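Local coordinates for protein sulfotransferase (Alicyclobacillus acidocaldarius subsp. acidocaldarius, PDB 3RNL) that probably transfers sulfo groups to an acceptor molecule and binds magnesium, at residues K39-F50 with M62-Y73; G179-L187 with V198-L206. One frame throughout, in Å; residues are numbered along the deposited sequence. Where two conformers were deposited one is given.

Overall arrangement
Both contacts belong to one alpha-beta-alpha sandwich built round a parallel sheet with the strand order 34-35, 85-89, 11-13, 111-116, 183-187. Contact 1 comes first along the chain: it lies in the connection after edge strand 34-35, where a loop meets the turn between helices 60-64 and 70-75, and it leans on strand 85-89. Contact 2 opens only after contact 1 has closed, and sets the other edge strand, 183-187, against helix 195-206. Their centres lie 25 Å apart and their nearest atoms about 13 Å, so the two never touch. They are separate parts of the fold, packed on one common sheet.

Contact 1: K39-F50 with M62-Y73; sequences KKEAHFFSIPDF and MNLYTIRDEDAY
Phe-44 and Tyr-73 form the tight end of this contact, their rings in an offset stack with centroids 4.6 Å apart and planes 13° from parallel. Phe-44 carries CG anti to its N (chi1 176°), which lays the ring against the start of helix 70-75, and Tyr-73 CB sits over its face in a CH-pi contact. Phe-45 completes the aromatic cluster at a steep angle, its CE2 3.5 Å from Tyr-73 OH. Reaching from Tyr-73 to Glu-70 CA, the flat Phe-44 ring covers the first turn of that helix.

The backbones are joined beside this cluster: Ile-67 N donates to Ala-42 O over 2.9 Å, nearly straight at 164°. The small CB of Ala-42 allows that approach and rests on Ile-67 CB. Ile-67 O is buried without a hydrogen-bonding partner; Phe-44 CA offers it a CA-H...O contact of 3.4 Å. The selenomethionine Met-62 folds back so that CE lies 4.0 Å above the centre of the His-43 ring and also meets Phe-50 CZ at 3.7 Å. His-43 ND1 donates to Glu-41 O from above the carbonyl plane and NE2 is bonded to Phe-92 N, which together fix the ring's rotation.

Toward solvent the fit is looser. The extended chain of Arg-68 passes Ile-47, whose CD1 touches CG and lies over one face of the guanidinium; NH2 reaches the edge of the Phe-50 ring and makes weak bonds to Asn-63 O and Thr-66 OG1. The exception is Lys-39, bent at chi2, whose NZ donates a short hydrogen bond of 2.6 Å to Tyr-65 O.

Inward, Tyr-73 OH bonds to Glu-88 of strand 85-89, Glu-41 pairs by backbone with Ala-89 at that strand's end, and Phe-45 packs on helix 99-106.

Contact 2: G179-L187 with V198-L206; sequences GREQVKVIL and VVRDCCAFL
Phe-205 and Lys-184 make a CH-pi contact: CB of the lysine stands 3.7 Å from the ring centroid, only 6° off the ring normal. Extended as far as CE, the lysine chain slides past the phenylalanine in the opposite direction, and its CD comes 3.8 Å from Phe-205 CB. The ring's edge turns to the carbonyls before the strand, CZ lying 3.6 Å from Gln-182 O. Were Phe-205 replaced by an alanine, the lysine methylenes and the carbonyl edge at Gln-182 would probably lose their cover and a gap would open between helix and strand.

Strand 183-187 is an edge strand of the parallel sheet, and the 198-206 part of helix 195-206 runs antiparallel to it (174°, axes 10.0 Å apart), as a layer of the alpha-beta-alpha sandwich.

Apolar contacts fill the other end. Branched Ile-186 meets Val-198 tip to tip, CG2 to CG1 at 3.6 Å, and its CD1 reaches Cys-202 SG at 3.5 Å; compact side chains suit this buried place, where Leu-24 of helix 21-29 also touches Ile-186.

Charge plays a looser part. Lys-184 NZ stays 4.7 Å from Asp-201 OD2 and bonds to a glycerol, probably from the crystallisation liquor, while Asp-201 OD1 accepts from Gln-197.

Contact 1: K39-F50 with M62-Y73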
loop_
_atom_site.group_PDB
_atom_site.type_symbol
_atom_site.label_atom_id
_atom_site.label_comp_id
_atom_site.label_asym_id
_atom_site.label_seq_id
_atom_site.Cartn_x
_atom_site.Cartn_y
_atom_site.Cartn_z
ATOM N N LYS A 39 6.432 -1.512 -13.862
ATOM C CA LYS A 39 5.069 -0.992 -13.758
ATOM C C LYS A 39 4.549 -1.045 -12.326
ATOM O O LYS A 39 4.480 -2.115 -11.732
ATOM C CB LYS A 39 4.136 -1.807 -14.660
ATOM C CG LYS A 39 2.663 -1.441 -14.546
ATOM C CD LYS A 39 2.419 -0.044 -15.058
ATOM C CE LYS A 39 0.944 0.295 -14.945
ATOM N NZ LYS A 39 0.686 1.625 -15.569
ATOM N N LYS A 40 4.159 0.114 -11.793
ATOM C CA LYS A 40 3.511 0.193 -10.490
ATOM C C LYS A 40 2.069 0.656 -10.693
ATOM O O LYS A 40 1.752 1.297 -11.708
ATOM C CB LYS A 40 4.215 1.213 -9.596
ATOM C CG LYS A 40 5.734 1.238 -9.732
ATOM C CD LYS A 40 6.347 -0.120 -9.399
ATOM C CE LYS A 40 7.873 -0.072 -9.494
ATOM N NZ LYS A 40 8.470 -1.430 -9.543
ATOM N N GLU A 41 1.214 0.331 -9.727
ATOM C CA GLU A 41 -0.173 0.793 -9.706
ATOM C C GLU A 41 -1.026 0.221 -10.838
ATOM O O GLU A 41 -2.031 0.829 -11.222
ATOM C CB GLU A 41 -0.240 2.330 -9.774
ATOM C CG GLU A 41 0.584 3.049 -8.721
ATOM C CD GLU A 41 0.021 2.838 -7.340
ATOM O OE1 GLU A 41 0.334 1.801 -6.734
ATOM O OE2 GLU A 41 -0.758 3.694 -6.867
ATOM N N ALA A 42 -0.666 -0.953 -11.347
ATOM C CA ALA A 42 -1.538 -1.616 -12.313
ATOM C C ALA A 42 -2.955 -1.808 -11.764
ATOM O O ALA A 42 -3.939 -1.654 -12.497
ATOM C CB ALA A 42 -0.935 -2.976 -12.750
ATOM N N HIS A 43 -3.044 -2.160 -10.479
ATOM C CA HIS A 43 -4.322 -2.379 -9.783
ATOM C C HIS A 43 -5.234 -3.414 -10.439
ATOM O O HIS A 43 -6.455 -3.377 -10.264
ATOM C CB HIS A 43 -5.078 -1.056 -9.548
ATOM C CG HIS A 43 -4.478 -0.233 -8.453
ATOM N ND1 HIS A 43 -3.535 0.746 -8.694
ATOM C CD2 HIS A 43 -4.618 -0.296 -7.106
ATOM C CE1 HIS A 43 -3.147 1.274 -7.543
ATOM N NE2 HIS A 43 -3.798 0.668 -6.565
ATOM N N PHE A 44 -4.638 -4.364 -11.152
ATOM C CA PHE A 44 -5.427 -5.377 -11.856
ATOM C C PHE A 44 -6.449 -6.086 -10.951
ATOM O O PHE A 44 -7.621 -6.279 -11.330
ATOM C CB PHE A 44 -4.489 -6.391 -12.525
ATOM C CG PHE A 44 -5.202 -7.535 -13.186
ATOM C CD1 PHE A 44 -5.879 -7.345 -14.386
ATOM C CD2 PHE A 44 -5.193 -8.793 -12.614
ATOM C CE1 PHE A 44 -6.545 -8.394 -15.001
ATOM C CE2 PHE A 44 -5.845 -9.848 -13.223
ATOM C CZ PHE A 44 -6.521 -9.647 -14.426
ATOM N N PHE A 45 -6.017 -6.489 -9.761
ATOM C CA PHE A 45 -6.903 -7.254 -8.870
ATOM C C PHE A 45 -7.951 -6.402 -8.156
ATOM O O PHE A 45 -8.817 -6.936 -7.463
ATOM C CB PHE A 45 -6.071 -8.082 -7.878
ATOM C CG PHE A 45 -5.325 -9.204 -8.543
ATOM C CD1 PHE A 45 -6.014 -10.318 -9.000
ATOM C CD2 PHE A 45 -3.957 -9.123 -8.763
ATOM C CE1 PHE A 45 -5.344 -11.365 -9.635
ATOM C CE2 PHE A 45 -3.286 -10.152 -9.412
ATOM C CZ PHE A 45 -3.986 -11.272 -9.848
ATOM N N SER A 46 -7.824 -5.076 -8.262
ATOM C CA SER A 46 -8.821 -4.153 -7.710
ATOM C C SER A 46 -9.886 -3.621 -8.669
ATOM O O SER A 46 -10.870 -3.030 -8.235
ATOM C CB SER A 46 -8.096 -2.967 -7.054
ATOM O OG SER A 46 -7.385 -3.440 -5.918
ATOM N N ILE A 47 -9.705 -3.838 -9.966
ATOM C CA ILE A 47 -10.545 -3.142 -10.960
ATOM C C ILE A 47 -12.052 -3.301 -10.710
ATOM O O ILE A 47 -12.810 -2.334 -10.810
ATOM C CB ILE A 47 -10.214 -3.570 -12.410
ATOM C CG1 ILE A 47 -8.729 -3.363 -12.724
ATOM C CG2 ILE A 47 -11.103 -2.829 -13.420
ATOM C CD1 ILE A 47 -8.229 -1.955 -12.546
ATOM N N PRO A 48 -12.512 -4.519 -10.393
ATOM C CA PRO A 48 -13.963 -4.637 -10.203
ATOM C C PRO A 48 -14.545 -3.818 -9.048
ATOM O O PRO A 48 -15.765 -3.627 -9.007
ATOM C CB PRO A 48 -14.170 -6.143 -9.969
ATOM C CG PRO A 48 -12.970 -6.779 -10.656
ATOM C CD PRO A 48 -11.844 -5.834 -10.354
ATOM N N ASP A 49 -13.705 -3.353 -8.124
ATOM C CA ASP A 49 -14.174 -2.515 -7.017
ATOM C C ASP A 49 -14.158 -1.023 -7.372
ATOM O O ASP A 49 -14.630 -0.197 -6.587
ATOM C CB ASP A 49 -13.276 -2.720 -5.786
ATOM C CG ASP A 49 -13.441 -4.094 -5.156
ATOM O OD1 ASP A 49 -14.571 -4.640 -5.179
ATOM O OD2 ASP A 49 -12.436 -4.630 -4.648
ATOM N N PHE A 50 -13.581 -0.676 -8.523
ATOM C CA PHE A 50 -13.450 0.723 -8.921
ATOM C C PHE A 50 -14.824 1.285 -9.258
ATOM O O PHE A 50 -15.693 0.554 -9.716
ATOM C CB PHE A 50 -12.619 0.871 -10.202
ATOM C CG PHE A 50 -11.124 0.827 -10.006
ATOM C CD1 PHE A 50 -10.552 0.433 -8.808
ATOM C CD2 PHE A 50 -10.294 1.205 -11.056
ATOM C CE1 PHE A 50 -9.153 0.406 -8.671
ATOM C CE2 PHE A 50 -8.914 1.179 -10.935
ATOM C CZ PHE A 50 -8.340 0.788 -9.742
HETATM N N MSE A 62 -5.294 6.923 -12.582
HETATM C CA MSE A 62 -5.977 5.746 -12.078
HETATM C C MSE A 62 -7.036 5.264 -13.068
HETATM O O MSE A 62 -7.420 4.105 -13.049
HETATM C CB MSE A 62 -6.574 5.992 -10.680
HETATM C CG MSE A 62 -5.527 6.020 -9.574
HETATM SE SE MSE A 62 -4.842 4.218 -9.162
HETATM C CE MSE A 62 -6.376 3.571 -8.202
ATOM N N ASN A 63 -7.525 6.155 -13.927
ATOM C CA ASN A 63 -8.393 5.705 -15.004
ATOM C C ASN A 63 -7.621 5.054 -16.145
ATOM O O ASN A 63 -8.010 4.016 -16.669
ATOM C CB ASN A 63 -9.179 6.881 -15.587
ATOM C CG ASN A 63 -10.216 7.442 -14.619
ATOM O OD1 ASN A 63 -10.839 6.701 -13.861
ATOM N ND2 ASN A 63 -10.394 8.756 -14.643
ATOM N N LEU A 64 -6.603 5.781 -16.598
ATOM C CA LEU A 64 -5.824 5.484 -17.803
ATOM C C LEU A 64 -4.628 4.545 -17.732
ATOM O O LEU A 64 -4.288 3.921 -18.745
ATOM C CB LEU A 64 -5.433 6.786 -18.502
ATOM C CG LEU A 64 -6.628 7.686 -18.818
ATOM C CD1 LEU A 64 -6.173 8.980 -19.486
ATOM C CD2 LEU A 64 -7.624 6.943 -19.702
ATOM N N TYR A 65 -3.916 4.548 -16.601
ATOM C CA TYR A 65 -2.665 3.774 -16.517
ATOM C C TYR A 65 -2.843 2.430 -15.837
ATOM O O TYR A 65 -1.915 1.630 -15.801
ATOM C CB TYR A 65 -1.552 4.538 -15.773
ATOM C CG TYR A 65 -1.357 5.978 -16.199
ATOM C CD1 TYR A 65 -1.758 6.419 -17.456
ATOM C CD2 TYR A 65 -0.788 6.895 -15.325
ATOM C CE1 TYR A 65 -1.592 7.762 -17.827
ATOM C CE2 TYR A 65 -0.618 8.216 -15.683
ATOM C CZ TYR A 65 -1.021 8.642 -16.926
ATOM O OH TYR A 65 -0.852 9.971 -17.236
ATOM N N THR A 66 -4.034 2.175 -15.309
ATOM C CA THR A 66 -4.309 0.897 -14.675
ATOM C C THR A 66 -4.491 -0.159 -15.765
ATOM O O THR A 66 -4.844 0.159 -16.913
ATOM C CB THR A 66 -5.563 0.984 -13.770
ATOM O OG1 THR A 66 -6.580 1.741 -14.436
ATOM C CG2 THR A 66 -5.230 1.714 -12.462
ATOM N N ILE A 67 -4.220 -1.410 -15.408
ATOM C CA ILE A 67 -4.260 -2.511 -16.359
ATOM C C ILE A 67 -5.454 -3.392 -16.035
ATOM O O ILE A 67 -5.563 -3.919 -14.932
ATOM C CB ILE A 67 -2.958 -3.313 -16.336
ATOM C CG1 ILE A 67 -1.821 -2.404 -16.833
ATOM C CG2 ILE A 67 -3.082 -4.553 -17.242
ATOM C CD1 ILE A 67 -0.469 -3.051 -16.871
ATOM N N ARG A 68 -6.418 -3.405 -16.946
ATOM C CA ARG A 68 -7.647 -4.164 -16.758
ATOM C C ARG A 68 -7.767 -5.478 -17.511
ATOM O O ARG A 68 -8.682 -6.258 -17.251
ATOM C CB ARG A 68 -8.816 -3.250 -17.112
ATOM C CG ARG A 68 -8.698 -1.925 -16.360
ATOM C CD ARG A 68 -9.668 -0.862 -16.855
ATOM N NE ARG A 68 -9.414 0.381 -16.138
ATOM C CZ ARG A 68 -10.296 1.017 -15.375
ATOM N NH1 ARG A 68 -11.532 0.548 -15.240
ATOM N NH2 ARG A 68 -9.937 2.139 -14.758
ATOM N N ASP A 69 -6.811 -5.743 -18.391
ATOM C CA ASP A 69 -6.869 -6.903 -19.272
ATOM C C ASP A 69 -5.901 -7.949 -18.761
ATOM O O ASP A 69 -4.743 -7.650 -18.487
ATOM C CB ASP A 69 -6.496 -6.492 -20.696
ATOM C CG ASP A 69 -6.345 -7.683 -21.635
ATOM O OD1 ASP A 69 -7.369 -8.307 -21.982
ATOM O OD2 ASP A 69 -5.201 -7.986 -22.041
ATOM N N GLU A 70 -6.374 -9.181 -18.636
ATOM C CA GLU A 70 -5.553 -10.238 -18.074
ATOM C C GLU A 70 -4.292 -10.501 -18.895
ATOM O O GLU A 70 -3.234 -10.757 -18.331
ATOM C CB GLU A 70 -6.375 -11.518 -17.921
ATOM C CG GLU A 70 -5.615 -12.684 -17.334
ATOM C CD GLU A 70 -6.494 -13.907 -17.190
ATOM O OE1 GLU A 70 -7.662 -13.854 -17.637
ATOM O OE2 GLU A 70 -6.024 -14.920 -16.632
ATOM N N ASP A 71 -4.407 -10.469 -20.220
ATOM C CA ASP A 71 -3.251 -10.724 -21.074
ATOM C C ASP A 71 -2.189 -9.637 -20.888
ATOM O O ASP A 71 -0.995 -9.936 -20.797
ATOM C CB ASP A 71 -3.655 -10.801 -22.550
ATOM C CG ASP A 71 -4.506 -12.027 -22.865
ATOM O OD1 ASP A 71 -4.455 -13.009 -22.093
ATOM O OD2 ASP A 71 -5.222 -12.011 -23.891
ATOM N N ALA A 72 -2.630 -8.382 -20.827
ATOM C CA ALA A 72 -1.713 -7.262 -20.624
ATOM C C ALA A 72 -1.076 -7.380 -19.245
ATOM O O ALA A 72 0.114 -7.098 -19.058
ATOM C CB ALA A 72 -2.442 -5.942 -20.758
ATOM N N TYR A 73 -1.862 -7.812 -18.269
ATOM C CA TYR A 73 -1.297 -7.975 -16.932
ATOM C C TYR A 73 -0.195 -9.032 -16.938
ATOM O O TYR A 73 0.889 -8.826 -16.378
ATOM C CB TYR A 73 -2.389 -8.325 -15.905
ATOM C CG TYR A 73 -1.840 -8.444 -14.508
ATOM C CD1 TYR A 73 -1.458 -7.316 -13.795
ATOM C CD2 TYR A 73 -1.681 -9.687 -13.911
ATOM C CE1 TYR A 73 -0.929 -7.428 -12.507
ATOM C CE2 TYR A 73 -1.164 -9.803 -12.633
ATOM C CZ TYR A 73 -0.793 -8.674 -11.941
ATOM O OH TYR A 73 -0.268 -8.798 -10.671
#

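Contact 2: G179-L187 with V198-L206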
loop_
_atom_site.group_PDB
_atom_site.type_symbol
_atom_site.label_atom_id
_atom_site.label_comp_id
_atom_site.label_asym_id
_atom_site.label_seq_id
_atom_site.Cartn_x
_atom_site.Cartn_y
_atom_site.Cartn_z
ATOM N N GLY A 179 -4.321 -16.158 5.265
ATOM C CA GLY A 179 -3.756 -16.758 6.466
ATOM C C GLY A 179 -2.495 -16.042 6.925
ATOM O O GLY A 179 -1.783 -15.439 6.132
ATOM N N ARG A 180 -2.194 -16.128 8.215
ATOM C CA ARG A 180 -1.043 -15.417 8.770
ATOM C C ARG A 180 0.296 -15.889 8.190
ATOM O O ARG A 180 1.249 -15.117 8.102
ATOM C CB ARG A 180 -1.044 -15.540 10.297
ATOM C CG ARG A 180 -0.243 -14.466 11.017
ATOM C CD ARG A 180 -0.637 -14.386 12.496
ATOM N NE ARG A 180 -2.030 -13.976 12.677
ATOM C CZ ARG A 180 -2.417 -12.727 12.929
ATOM N NH1 ARG A 180 -1.512 -11.764 13.034
ATOM N NH2 ARG A 180 -3.706 -12.446 13.083
ATOM N N GLU A 181 0.367 -17.151 7.786
ATOM C CA GLU A 181 1.594 -17.673 7.183
ATOM C C GLU A 181 2.015 -16.903 5.916
ATOM O O GLU A 181 3.205 -16.810 5.580
ATOM C CB GLU A 181 1.404 -19.164 6.866
ATOM C CG GLU A 181 2.634 -19.853 6.316
ATOM C CD GLU A 181 3.669 -20.128 7.383
ATOM O OE1 GLU A 181 3.303 -20.675 8.449
ATOM O OE2 GLU A 181 4.849 -19.789 7.155
ATOM N N GLN A 182 1.024 -16.413 5.175
ATOM C CA GLN A 182 1.261 -15.764 3.889
ATOM C C GLN A 182 1.268 -14.231 3.877
ATOM O O GLN A 182 1.244 -13.618 2.801
ATOM C CB GLN A 182 0.329 -16.342 2.816
ATOM C CG GLN A 182 0.720 -17.789 2.469
ATOM C CD GLN A 182 -0.313 -18.502 1.625
ATOM O OE1 GLN A 182 -0.748 -19.593 1.969
ATOM N NE2 GLN A 182 -0.701 -17.895 0.510
ATOM N N VAL A 183 1.181 -13.621 5.056
ATOM C CA VAL A 183 1.112 -12.161 5.139
ATOM C C VAL A 183 2.190 -11.635 6.084
ATOM O O VAL A 183 2.411 -12.199 7.156
ATOM C CB VAL A 183 -0.257 -11.720 5.690
ATOM C CG1 VAL A 183 -0.320 -10.171 5.781
ATOM C CG2 VAL A 183 -1.376 -12.266 4.806
ATOM N N LYS A 184 2.870 -10.564 5.682
ATOM C CA LYS A 184 3.838 -9.919 6.563
ATOM C C LYS A 184 3.524 -8.440 6.612
ATOM O O LYS A 184 3.392 -7.801 5.569
ATOM C CB LYS A 184 5.265 -10.131 6.053
ATOM C CG LYS A 184 6.323 -9.440 6.924
ATOM C CD LYS A 184 7.724 -9.776 6.447
ATOM C CE LYS A 184 8.789 -9.036 7.257
ATOM N NZ LYS A 184 8.838 -9.551 8.657
ATOM N N VAL A 185 3.386 -7.905 7.824
ATOM C CA VAL A 185 3.070 -6.483 7.988
ATOM C C VAL A 185 4.310 -5.789 8.509
ATOM O O VAL A 185 4.901 -6.250 9.480
ATOM C CB VAL A 185 1.934 -6.306 9.007
ATOM C CG1 VAL A 185 1.664 -4.805 9.276
ATOM C CG2 VAL A 185 0.682 -7.007 8.510
ATOM N N ILE A 186 4.709 -4.702 7.856
ATOM C CA ILE A 186 5.894 -3.937 8.246
ATOM C C ILE A 186 5.460 -2.549 8.659
ATOM O O ILE A 186 4.538 -1.994 8.072
ATOM C CB ILE A 186 6.832 -3.750 7.049
ATOM C CG1 ILE A 186 7.267 -5.095 6.483
ATOM C CG2 ILE A 186 8.061 -2.935 7.436
ATOM C CD1 ILE A 186 7.832 -4.948 5.087
ATOM N N LEU A 187 6.104 -1.995 9.682
ATOM C CA LEU A 187 5.826 -0.608 10.072
ATOM C C LEU A 187 6.811 0.357 9.418
ATOM O O LEU A 187 8.019 0.126 9.393
ATOM C CB LEU A 187 5.883 -0.445 11.591
ATOM C CG LEU A 187 4.961 -1.380 12.367
ATOM C CD1 LEU A 187 5.043 -1.079 13.863
ATOM C CD2 LEU A 187 3.509 -1.263 11.854
ATOM N N VAL A 198 14.966 -4.534 7.564
ATOM C CA VAL A 198 13.610 -4.810 7.102
ATOM C C VAL A 198 13.628 -5.512 5.747
ATOM O O VAL A 198 12.901 -6.476 5.527
ATOM C CB VAL A 198 12.747 -3.533 7.039
ATOM C CG1 VAL A 198 11.393 -3.831 6.373
ATOM C CG2 VAL A 198 12.547 -2.970 8.439
ATOM N N VAL A 199 14.469 -5.047 4.830
ATOM C CA VAL A 199 14.594 -5.730 3.547
ATOM C C VAL A 199 15.044 -7.186 3.716
ATOM O O VAL A 199 14.515 -8.088 3.070
ATOM C CB VAL A 199 15.564 -4.979 2.620
ATOM C CG1 VAL A 199 15.945 -5.843 1.426
ATOM C CG2 VAL A 199 14.911 -3.657 2.178
ATOM N N ARG A 200 16.027 -7.421 4.584
ATOM C CA ARG A 200 16.466 -8.794 4.830
ATOM C C ARG A 200 15.363 -9.666 5.442
ATOM O O ARG A 200 15.265 -10.851 5.126
ATOM C CB ARG A 200 17.707 -8.809 5.725
ATOM C CG ARG A 200 18.948 -8.359 4.996
ATOM C CD ARG A 200 20.090 -8.145 5.983
ATOM N NE ARG A 200 21.378 -8.104 5.312
ATOM C CZ ARG A 200 22.529 -7.878 5.938
ATOM N NH1 ARG A 200 22.542 -7.655 7.245
ATOM N NH2 ARG A 200 23.667 -7.874 5.255
ATOM N N ASP A 201 14.555 -9.086 6.327
ATOM C CA ASP A 201 13.393 -9.796 6.879
ATOM C C ASP A 201 12.431 -10.186 5.753
ATOM O O ASP A 201 11.868 -11.291 5.750
ATOM C CB ASP A 201 12.630 -8.925 7.885
ATOM C CG ASP A 201 13.411 -8.648 9.161
ATOM O OD1 ASP A 201 14.403 -9.355 9.445
ATOM O OD2 ASP A 201 13.014 -7.707 9.895
ATOM N N CYS A 202 12.236 -9.284 4.794
ATOM C CA CYS A 202 11.355 -9.598 3.659
ATOM C C CYS A 202 11.943 -10.710 2.813
ATOM O O CYS A 202 11.218 -11.550 2.297
ATOM C CB CYS A 202 11.096 -8.377 2.775
ATOM S SG CYS A 202 10.115 -7.111 3.582
ATOM N N CYS A 203 13.263 -10.721 2.655
ATOM C CA CYS A 203 13.893 -11.817 1.938
ATOM C C CYS A 203 13.606 -13.164 2.604
ATOM O O CYS A 203 13.286 -14.147 1.933
ATOM C CB CYS A 203 15.403 -11.598 1.839
ATOM S SG CYS A 203 15.840 -10.149 0.810
ATOM N N ALA A 204 13.747 -13.215 3.921
ATOM C CA ALA A 204 13.445 -14.443 4.664
ATOM C C ALA A 204 11.981 -14.866 4.442
ATOM O O ALA A 204 11.678 -16.044 4.200
ATOM C CB ALA A 204 13.732 -14.242 6.147
ATOM N N PHE A 205 11.079 -13.899 4.536
ATOM C CA PHE A 205 9.646 -14.143 4.288
ATOM C C PHE A 205 9.405 -14.716 2.886
ATOM O O PHE A 205 8.635 -15.682 2.716
ATOM C CB PHE A 205 8.884 -12.833 4.474
ATOM C CG PHE A 205 7.415 -12.909 4.131
ATOM C CD1 PHE A 205 6.566 -13.759 4.829
ATOM C CD2 PHE A 205 6.882 -12.094 3.141
ATOM C CE1 PHE A 205 5.191 -13.804 4.523
ATOM C CE2 PHE A 205 5.503 -12.121 2.839
ATOM C CZ PHE A 205 4.674 -12.991 3.525
ATOM N N LEU A 206 10.080 -14.141 1.890
ATOM C CA LEU A 206 9.913 -14.547 0.495
ATOM C C LEU A 206 10.682 -15.822 0.167
ATOM O O LEU A 206 10.551 -16.358 -0.926
ATOM C CB LEU A 206 10.341 -13.423 -0.462
ATOM C CG LEU A 206 9.470 -12.160 -0.362
ATOM C CD1 LEU A 206 9.998 -11.015 -1.227
ATOM C CD2 LEU A 206 7.994 -12.472 -0.705
#